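Local coordinates for protein NADP-dependent alcohol dehydrogenase (Entamoeba histolytica, PDB 2OUI) that catalyses the NADP-dependent interconversion of alcohols and the corresponding aldehydes or ketones as a zinc-binding tetramer, at residues A[27-32]-A[81-86]; A[73-78]-A[133-138]; A[185-188]-A[193-196]. The protein carries 1 engineered substitution. All coordinates share one frame; numbering follows the deposited sequence.

In the fold
Interactions 1 and 2 belong to the GroES-like catalytic domain, and their centres lie 10 Å apart. They meet along one sheet: strands 80-83 and 134-135 are neighbours in it, joined by a probable hydrogen bond from Ile-82 N to Ala-134 O (2.8 Å), while Val-83 CG2 packs on Leu-133 CD2 at 3.9 Å. In interaction 1 the side chain of Val-83 is about 12 Å from the zinc ion held by Cys-37, His-59 and Asp-150. Interaction 3 lies in the Rossmann-type domain, its centre 30 Å from that of interaction 1 and 33 Å from that of interaction 2, touching neither.

Interaction 1. Residues A[27-32]-A[81-86]; sequences ALVRPL and VIVPAI
Val-81 opens the contact by laying its CG2 methyl against CG1 of Val-29, 4.3 Å away. The approach is branch to branch, and the CA atoms of the two valines remain 8.8 Å apart, too far for backbone pairing. Ile-82 follows with its side chain turned to the other side of the strand, where it packs on Met-302. With Val-83 the alternation returns to the side facing Val-29: its CG2 comes within 4.5 Å of the same methyl, Val-29 CG1, which thus meets both valines. The carbonyl of Val-83 bonds to Ser-149 OG, next in sequence to the zinc ligand Asp-150. Val-29 presents its branch by setting CG1 anti to its own backbone N (chi1 179°). All three valines are buried, and the contact is purely apolar. Strands 27-34 and 80-83 both pair antiparallel with strand 61-68, and the curl of this sheet, consistent with the GroES-like barrel, probably brings their side chains together within the barrel; Ile-65 of strand 61-68 and Phe-124 of strand 124-126 add to the packing, while helix 298-310 covers the other side of strand 80-83.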
loop_
_atom_site.group_PDB
_atom_site.type_symbol
_atom_site.label_atom_id
_atom_site.label_comp_id
_atom_site.label_asym_id
_atom_site.label_seq_id
_atom_site.Cartn_x
_atom_site.Cartn_y
_atom_site.Cartn_z
ATOM N N ALA A 27 -9.451 -33.685 -1.110
ATOM C CA ALA A 27 -8.766 -34.768 -0.375
ATOM C C ALA A 27 -9.555 -35.117 0.864
ATOM O O ALA A 27 -10.231 -34.265 1.436
ATOM C CB ALA A 27 -7.345 -34.355 0.008
ATOM N N LEU A 28 -9.483 -36.376 1.271
ATOM C CA LEU A 28 -10.016 -36.786 2.548
ATOM C C LEU A 28 -8.838 -36.973 3.490
ATOM O O LEU A 28 -7.819 -37.542 3.096
ATOM C CB LEU A 28 -10.799 -38.092 2.423
ATOM C CG LEU A 28 -12.022 -38.072 1.487
ATOM C CD1 LEU A 28 -12.763 -39.381 1.615
ATOM C CD2 LEU A 28 -12.975 -36.889 1.821
ATOM N N VAL A 29 -8.994 -36.510 4.734
ATOM C CA VAL A 29 -7.885 -36.426 5.681
ATOM C C VAL A 29 -8.307 -37.019 7.032
ATOM O O VAL A 29 -9.432 -36.779 7.493
ATOM C CB VAL A 29 -7.445 -34.915 5.860
ATOM C CG1 VAL A 29 -6.291 -34.767 6.869
ATOM C CG2 VAL A 29 -7.050 -34.304 4.534
ATOM N N ARG A 30 -7.424 -37.804 7.661
ATOM C CA ARG A 30 -7.657 -38.266 9.039
ATOM C C ARG A 30 -6.796 -37.441 9.995
ATOM O O ARG A 30 -5.655 -37.087 9.652
ATOM C CB ARG A 30 -7.360 -39.774 9.163
ATOM C CG ARG A 30 -5.899 -40.157 9.028
ATOM C CD ARG A 30 -5.764 -41.716 9.114
ATOM N NE ARG A 30 -4.383 -42.187 9.031
ATOM C CZ ARG A 30 -4.027 -43.469 9.015
ATOM N NH1 ARG A 30 -4.953 -44.417 9.055
ATOM N NH2 ARG A 30 -2.737 -43.810 8.959
ATOM N N PRO A 31 -7.346 -37.061 11.178
ATOM C CA PRO A 31 -6.556 -36.197 12.082
ATOM C C PRO A 31 -5.430 -36.915 12.825
ATOM O O PRO A 31 -5.631 -38.049 13.298
ATOM C CB PRO A 31 -7.597 -35.735 13.112
ATOM C CG PRO A 31 -8.587 -36.881 13.195
ATOM C CD PRO A 31 -8.689 -37.354 11.730
ATOM N N LEU A 32 -4.282 -36.238 12.944
ATOM C CA LEU A 32 -3.129 -36.691 13.737
ATOM C C LEU A 32 -2.936 -35.826 14.976
ATOM O O LEU A 32 -2.460 -36.297 15.980
ATOM C CB LEU A 32 -1.845 -36.620 12.919
ATOM C CG LEU A 32 -1.707 -37.517 11.686
ATOM C CD1 LEU A 32 -0.385 -37.193 11.027
ATOM C CD2 LEU A 32 -1.785 -38.983 12.089
ATOM N N VAL A 81 0.008 -33.485 6.614
ATOM C CA VAL A 81 -0.275 -32.114 6.173
ATOM C C VAL A 81 -0.699 -31.230 7.336
ATOM O O VAL A 81 -1.261 -31.718 8.334
ATOM C CB VAL A 81 -1.416 -32.054 5.111
ATOM C CG1 VAL A 81 -0.961 -32.641 3.771
ATOM C CG2 VAL A 81 -2.681 -32.815 5.600
ATOM N N ILE A 82 -0.449 -29.942 7.170
ATOM C CA ILE A 82 -0.943 -28.909 8.052
ATOM C C ILE A 82 -2.236 -28.410 7.399
ATOM O O ILE A 82 -2.241 -27.963 6.239
ATOM C CB ILE A 82 0.072 -27.738 8.155
ATOM C CG1 ILE A 82 1.390 -28.212 8.774
ATOM C CG2 ILE A 82 -0.461 -26.648 9.030
ATOM C CD1 ILE A 82 2.561 -27.226 8.540
ATOM N N VAL A 83 -3.330 -28.481 8.136
ATOM C CA VAL A 83 -4.611 -28.053 7.589
ATOM C C VAL A 83 -4.932 -26.634 8.085
ATOM O O VAL A 83 -5.066 -26.425 9.301
ATOM C CB VAL A 83 -5.751 -29.004 8.018
ATOM C CG1 VAL A 83 -7.054 -28.645 7.277
ATOM C CG2 VAL A 83 -5.366 -30.489 7.747
ATOM N N PRO A 84 -5.056 -25.656 7.161
ATOM C CA PRO A 84 -5.388 -24.297 7.635
ATOM C C PRO A 84 -6.860 -24.241 8.047
ATOM O O PRO A 84 -7.670 -24.964 7.476
ATOM C CB PRO A 84 -5.128 -23.410 6.407
ATOM C CG PRO A 84 -5.345 -24.354 5.200
ATOM C CD PRO A 84 -4.917 -25.741 5.695
ATOM N N ALA A 85 -7.214 -23.414 9.043
ATOM C CA ALA A 85 -8.625 -23.285 9.434
ATOM C C ALA A 85 -9.444 -22.757 8.252
ATOM O O ALA A 85 -10.618 -23.096 8.104
ATOM C CB ALA A 85 -8.792 -22.334 10.640
ATOM N N ILE A 86 -8.800 -21.906 7.437
ATOM C CA ILE A 86 -9.438 -21.250 6.283
ATOM C C ILE A 86 -8.956 -21.945 5.027
ATOM O O ILE A 86 -7.742 -22.068 4.785
ATOM C CB ILE A 86 -9.172 -19.705 6.234
ATOM C CG1 ILE A 86 -10.163 -18.938 7.156
ATOM C CG2 ILE A 86 -9.353 -19.144 4.817
ATOM C CD1 ILE A 86 -10.250 -19.428 8.609
#

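Interaction 2. Residues A[73-78]-A[133-138]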
loop_
_atom_site.group_PDB
_atom_site.type_symbol
_atom_site.label_atom_id
_atom_site.label_comp_id
_atom_site.label_asym_id
_atom_site.label_seq_id
_atom_site.Cartn_x
_atom_site.Cartn_y
_atom_site.Cartn_z
ATOM N N LYS A 73 -2.603 -33.184 -7.761
ATOM C CA LYS A 73 -1.263 -33.374 -8.341
ATOM C C LYS A 73 -0.112 -33.290 -7.335
ATOM O O LYS A 73 0.973 -33.794 -7.615
ATOM C CB LYS A 73 -0.999 -32.330 -9.444
ATOM C CG LYS A 73 -1.893 -32.447 -10.660
ATOM C CD LYS A 73 -1.879 -31.147 -11.453
ATOM C CE LYS A 73 -2.700 -31.278 -12.728
ATOM N NZ LYS A 73 -2.658 -30.016 -13.533
ATOM N N ARG A 74 -0.341 -32.640 -6.188
ATOM C CA ARG A 74 0.752 -32.291 -5.288
ATOM C C ARG A 74 0.784 -33.209 -4.062
ATOM O O ARG A 74 1.756 -33.202 -3.281
ATOM C CB ARG A 74 0.634 -30.825 -4.829
ATOM C CG ARG A 74 0.615 -29.779 -5.943
ATOM C CD ARG A 74 0.645 -28.358 -5.349
ATOM N NE ARG A 74 1.911 -28.085 -4.685
ATOM C CZ ARG A 74 2.995 -27.603 -5.294
ATOM N NH1 ARG A 74 2.970 -27.316 -6.588
ATOM N NH2 ARG A 74 4.106 -27.389 -4.600
ATOM N N LEU A 75 -0.275 -33.991 -3.897
ATOM C CA LEU A 75 -0.484 -34.749 -2.665
ATOM C C LEU A 75 -0.746 -36.190 -2.969
ATOM O O LEU A 75 -1.296 -36.527 -4.018
ATOM C CB LEU A 75 -1.701 -34.207 -1.921
ATOM C CG LEU A 75 -1.591 -32.743 -1.513
ATOM C CD1 LEU A 75 -2.988 -32.242 -1.150
ATOM C CD2 LEU A 75 -0.597 -32.583 -0.346
ATOM N N LYS A 76 -0.373 -37.053 -2.042
ATOM C CA LYS A 76 -0.700 -38.455 -2.206
ATOM C C LYS A 76 -1.192 -39.066 -0.890
ATOM O O LYS A 76 -0.894 -38.546 0.197
ATOM C CB LYS A 76 0.499 -39.215 -2.790
ATOM C CG LYS A 76 1.781 -39.077 -2.000
ATOM C CD LYS A 76 3.001 -39.584 -2.797
ATOM C CE LYS A 76 4.207 -39.875 -1.874
ATOM N NZ LYS A 76 4.720 -38.666 -1.139
ATOM N N VAL A 77 -1.963 -40.142 -0.996
ATOM C CA VAL A 77 -2.407 -40.896 0.175
ATOM C C VAL A 77 -1.195 -41.212 1.066
ATOM O O VAL A 77 -0.156 -41.681 0.570
ATOM C CB VAL A 77 -3.131 -42.192 -0.228
ATOM C CG1 VAL A 77 -3.360 -43.112 0.986
ATOM C CG2 VAL A 77 -4.453 -41.868 -0.921
ATOM N N GLY A 78 -1.326 -40.971 2.373
ATOM C CA GLY A 78 -0.200 -41.156 3.293
ATOM C C GLY A 78 0.532 -39.877 3.698
ATOM O O GLY A 78 1.144 -39.830 4.775
ATOM N N LEU A 133 -3.639 -27.466 1.269
ATOM C CA LEU A 133 -2.884 -28.273 2.243
ATOM C C LEU A 133 -1.358 -28.127 2.069
ATOM O O LEU A 133 -0.842 -28.271 0.956
ATOM C CB LEU A 133 -3.273 -29.750 2.105
ATOM C CG LEU A 133 -4.728 -30.056 2.518
ATOM C CD1 LEU A 133 -5.065 -31.507 2.227
ATOM C CD2 LEU A 133 -4.993 -29.699 3.980
ATOM N N ALA A 134 -0.663 -27.824 3.170
ATOM C CA ALA A 134 0.797 -27.718 3.168
ATOM C C ALA A 134 1.331 -29.030 3.686
ATOM O O ALA A 134 0.790 -29.584 4.646
ATOM C CB ALA A 134 1.254 -26.573 4.090
ATOM N N LEU A 135 2.390 -29.537 3.076
ATOM C CA LEU A 135 3.069 -30.694 3.674
ATOM C C LEU A 135 3.682 -30.347 5.039
ATOM O O LEU A 135 4.240 -29.264 5.201
ATOM C CB LEU A 135 4.141 -31.253 2.716
ATOM C CG LEU A 135 3.645 -31.896 1.402
ATOM C CD1 LEU A 135 4.842 -32.338 0.559
ATOM C CD2 LEU A 135 2.662 -33.064 1.631
ATOM N N LEU A 136 3.570 -31.256 6.017
ATOM C CA LEU A 136 4.174 -31.074 7.341
ATOM C C LEU A 136 5.699 -31.215 7.244
ATOM O O LEU A 136 6.181 -32.285 6.895
ATOM C CB LEU A 136 3.623 -32.107 8.331
ATOM C CG LEU A 136 4.180 -32.105 9.773
ATOM C CD1 LEU A 136 3.871 -30.809 10.533
ATOM C CD2 LEU A 136 3.687 -33.333 10.553
ATOM N N PRO A 137 6.456 -30.142 7.532
ATOM C CA PRO A 137 7.920 -30.273 7.495
ATOM C C PRO A 137 8.414 -31.303 8.517
ATOM O O PRO A 137 7.873 -31.380 9.627
ATOM C CB PRO A 137 8.400 -28.871 7.862
ATOM C CG PRO A 137 7.232 -27.970 7.449
ATOM C CD PRO A 137 6.040 -28.769 7.864
ATOM N N ARG A 138 9.429 -32.075 8.144
ATOM C CA ARG A 138 9.928 -33.155 8.996
ATOM C C ARG A 138 10.459 -32.662 10.361
ATOM O O ARG A 138 10.472 -33.425 11.328
ATOM C CB ARG A 138 10.967 -34.002 8.244
ATOM C CG ARG A 138 10.372 -34.839 7.089
ATOM C CD ARG A 138 11.388 -35.821 6.448
ATOM N NE ARG A 138 11.010 -36.178 5.070
ATOM C CZ ARG A 138 10.473 -37.343 4.692
ATOM N NH1 ARG A 138 10.246 -38.309 5.577
ATOM N NH2 ARG A 138 10.163 -37.549 3.415
#
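Leu-75, which packs on Leu-133 and Leu-135, follows directly on two loop residues, Lys-73 and Arg-74, whose backbone amides grip one carboxylate: Asp-130 receives Lys-73 N on OD2 and Arg-74 N on OD1. The aspartate belongs to the short helix 129-132 that leads into Leu-133, so these two bonds tie the loop between strands 61-68 and 80-83 to the same part of the GroES-like domain that the leucines join. Here the loop lies over the edge of the curled barrel sheet, where strand 134-135 pairs antiparallel with strand 80-83. The contact across is wholly aliphatic and rests on the fork of Leu-75. One branch, CD1, lies against Leu-133, with 4.0 Å to its CD1 and 4.1 Å to its CB; the two side chains cross at about a right angle, so the Leu-75 methyl bears on both the base and one tip of its partner. The other branch turns to Leu-135, and these two side chains run past each other in opposite directions. CB of Leu-75 points to 133-138, and with CG anti to the carbonyl carbon (chi1 -60°) the two methyls are divided between Leu-133 and Leu-135. Leu-75 and Leu-133 are buried, whereas Leu-135 stays on the exposed margin. Leu-75 also packs on Val-81, and Leu-133 reaches Ile-65, carrying the packing on from the loop into the barrel. The closest approach between the two segments is methyl to methyl, Leu-75 CD2 to Leu-135 CD2 at 3.8 Å.

Interaction 3. Residues A[185-188]-A[193-196]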
loop_
_atom_site.group_PDB
_atom_site.type_symbol
_atom_site.label_atom_id
_atom_site.label_comp_id
_atom_site.label_asym_id
_atom_site.label_seq_id
_atom_site.Cartn_x
_atom_site.Cartn_y
_atom_site.Cartn_z
ATOM N N GLY A 185 3.679 -11.826 16.492
ATOM C CA GLY A 185 3.551 -11.212 15.168
ATOM C C GLY A 185 4.066 -9.772 15.158
ATOM O O GLY A 185 4.858 -9.403 14.286
ATOM N N ALA A 186 3.620 -8.959 16.124
ATOM C CA ALA A 186 4.096 -7.580 16.252
ATOM C C ALA A 186 5.615 -7.520 16.407
ATOM O O ALA A 186 6.265 -6.678 15.801
ATOM C CB ALA A 186 3.396 -6.861 17.436
ATOM N N ASN A 187 6.189 -8.417 17.205
ATOM C CA ASN A 187 7.637 -8.505 17.352
ATOM C C ASN A 187 8.369 -8.864 16.048
ATOM O O ASN A 187 9.467 -8.350 15.770
ATOM C CB ASN A 187 7.971 -9.542 18.445
ATOM C CG ASN A 187 9.376 -9.381 19.006
ATOM O OD1 ASN A 187 10.133 -10.355 19.128
ATOM N ND2 ASN A 187 9.735 -8.169 19.350
ATOM N N HIS A 188 7.759 -9.754 15.265
ATOM C CA HIS A 188 8.270 -10.152 13.946
ATOM C C HIS A 188 7.967 -9.123 12.844
ATOM O O HIS A 188 8.439 -9.289 11.735
ATOM C CB HIS A 188 7.716 -11.516 13.522
ATOM C CG HIS A 188 8.391 -12.683 14.183
ATOM N ND1 HIS A 188 7.938 -13.245 15.360
ATOM C CD2 HIS A 188 9.474 -13.406 13.816
ATOM C CE1 HIS A 188 8.719 -14.261 15.690
ATOM N NE2 HIS A 188 9.669 -14.371 14.780
ATOM N N ARG A 193 8.477 -1.179 21.757
ATOM C CA ARG A 193 7.743 -1.369 22.997
ATOM C C ARG A 193 6.405 -2.029 22.665
ATOM O O ARG A 193 5.687 -1.587 21.750
ATOM C CB ARG A 193 7.539 -0.013 23.678
ATOM C CG ARG A 193 6.908 -0.103 25.036
ATOM C CD ARG A 193 7.079 1.216 25.793
ATOM N NE ARG A 193 6.835 1.029 27.215
ATOM C CZ ARG A 193 6.654 2.022 28.073
ATOM N NH1 ARG A 193 6.692 3.292 27.651
ATOM N NH2 ARG A 193 6.434 1.748 29.354
ATOM N N ILE A 194 6.079 -3.121 23.374
ATOM C CA ILE A 194 4.795 -3.795 23.167
ATOM C C ILE A 194 4.066 -3.945 24.505
ATOM O O ILE A 194 4.564 -4.629 25.407
ATOM C CB ILE A 194 4.943 -5.210 22.477
ATOM C CG1 ILE A 194 5.572 -5.089 21.090
ATOM C CG2 ILE A 194 3.590 -5.873 22.318
ATOM C CD1 ILE A 194 6.074 -6.450 20.531
ATOM N N PHE A 195 2.919 -3.265 24.645
ATOM C CA PHE A 195 2.050 -3.433 25.817
ATOM C C PHE A 195 1.124 -4.604 25.538
ATOM O O PHE A 195 0.574 -4.698 24.449
ATOM C CB PHE A 195 1.175 -2.200 26.030
ATOM C CG PHE A 195 1.953 -0.953 26.350
ATOM C CD1 PHE A 195 2.372 -0.097 25.336
ATOM C CD2 PHE A 195 2.253 -0.648 27.661
ATOM C CE1 PHE A 195 3.105 1.060 25.658
ATOM C CE2 PHE A 195 2.977 0.506 27.991
ATOM C CZ PHE A 195 3.394 1.365 26.972
ATOM N N ALA A 196 0.945 -5.467 26.526
ATOM C CA ALA A 196 0.067 -6.645 26.394
ATOM C C ALA A 196 -0.970 -6.543 27.512
ATOM O O ALA A 196 -0.636 -6.633 28.693
ATOM C CB ALA A 196 0.886 -7.936 26.523
#
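Ile-194, whose end rests on Ala-186 and Asn-187, is flanked in sequence by two flat groups: the guanidinium of Arg-193 has the CZ end of the Phe-195 ring over the centre of one face, 3.4 Å above its plane, the two planes tilted by about 35°. This pair lies on the side of the strand that faces away from the helix, and the guanidinium is fixed further by a salt bridge from NH2 to Asp-214 and a bond from NH1 to the carbonyl of Ala-230. Between these two residues, Ile-194 points the opposite way, at helix 177-188. Its CG1 stands anti to the carbonyl carbon (chi1 -61°), and CD1 continues almost fully extended (chi2 165°), so a single methyl at the tip makes the contact. That methyl settles against the helix surface at the junction of two successive residues. Ala-186 meets it with CB at 4.1 Å; Asn-187 meets it mainly with backbone, CD1 lying 3.9 Å from Asn-187 N and 4.1 Å from Asn-187 CA. The CB of Asn-187 stands only slightly further off, at 4.2 Å. Ala-186 also packs on Ile-164, and Lys-313 of a neighbouring subunit packs on Ile-194. The contact closes the second half of the beta-alpha-beta crossover formed by strand 170-173, helix 177-188 and strand 194-197; in the parallel Rossmann-type sheet, strand 194-197 runs between strands 170-173 and 214-216, with helix 177-188 packed against it through Ile-194.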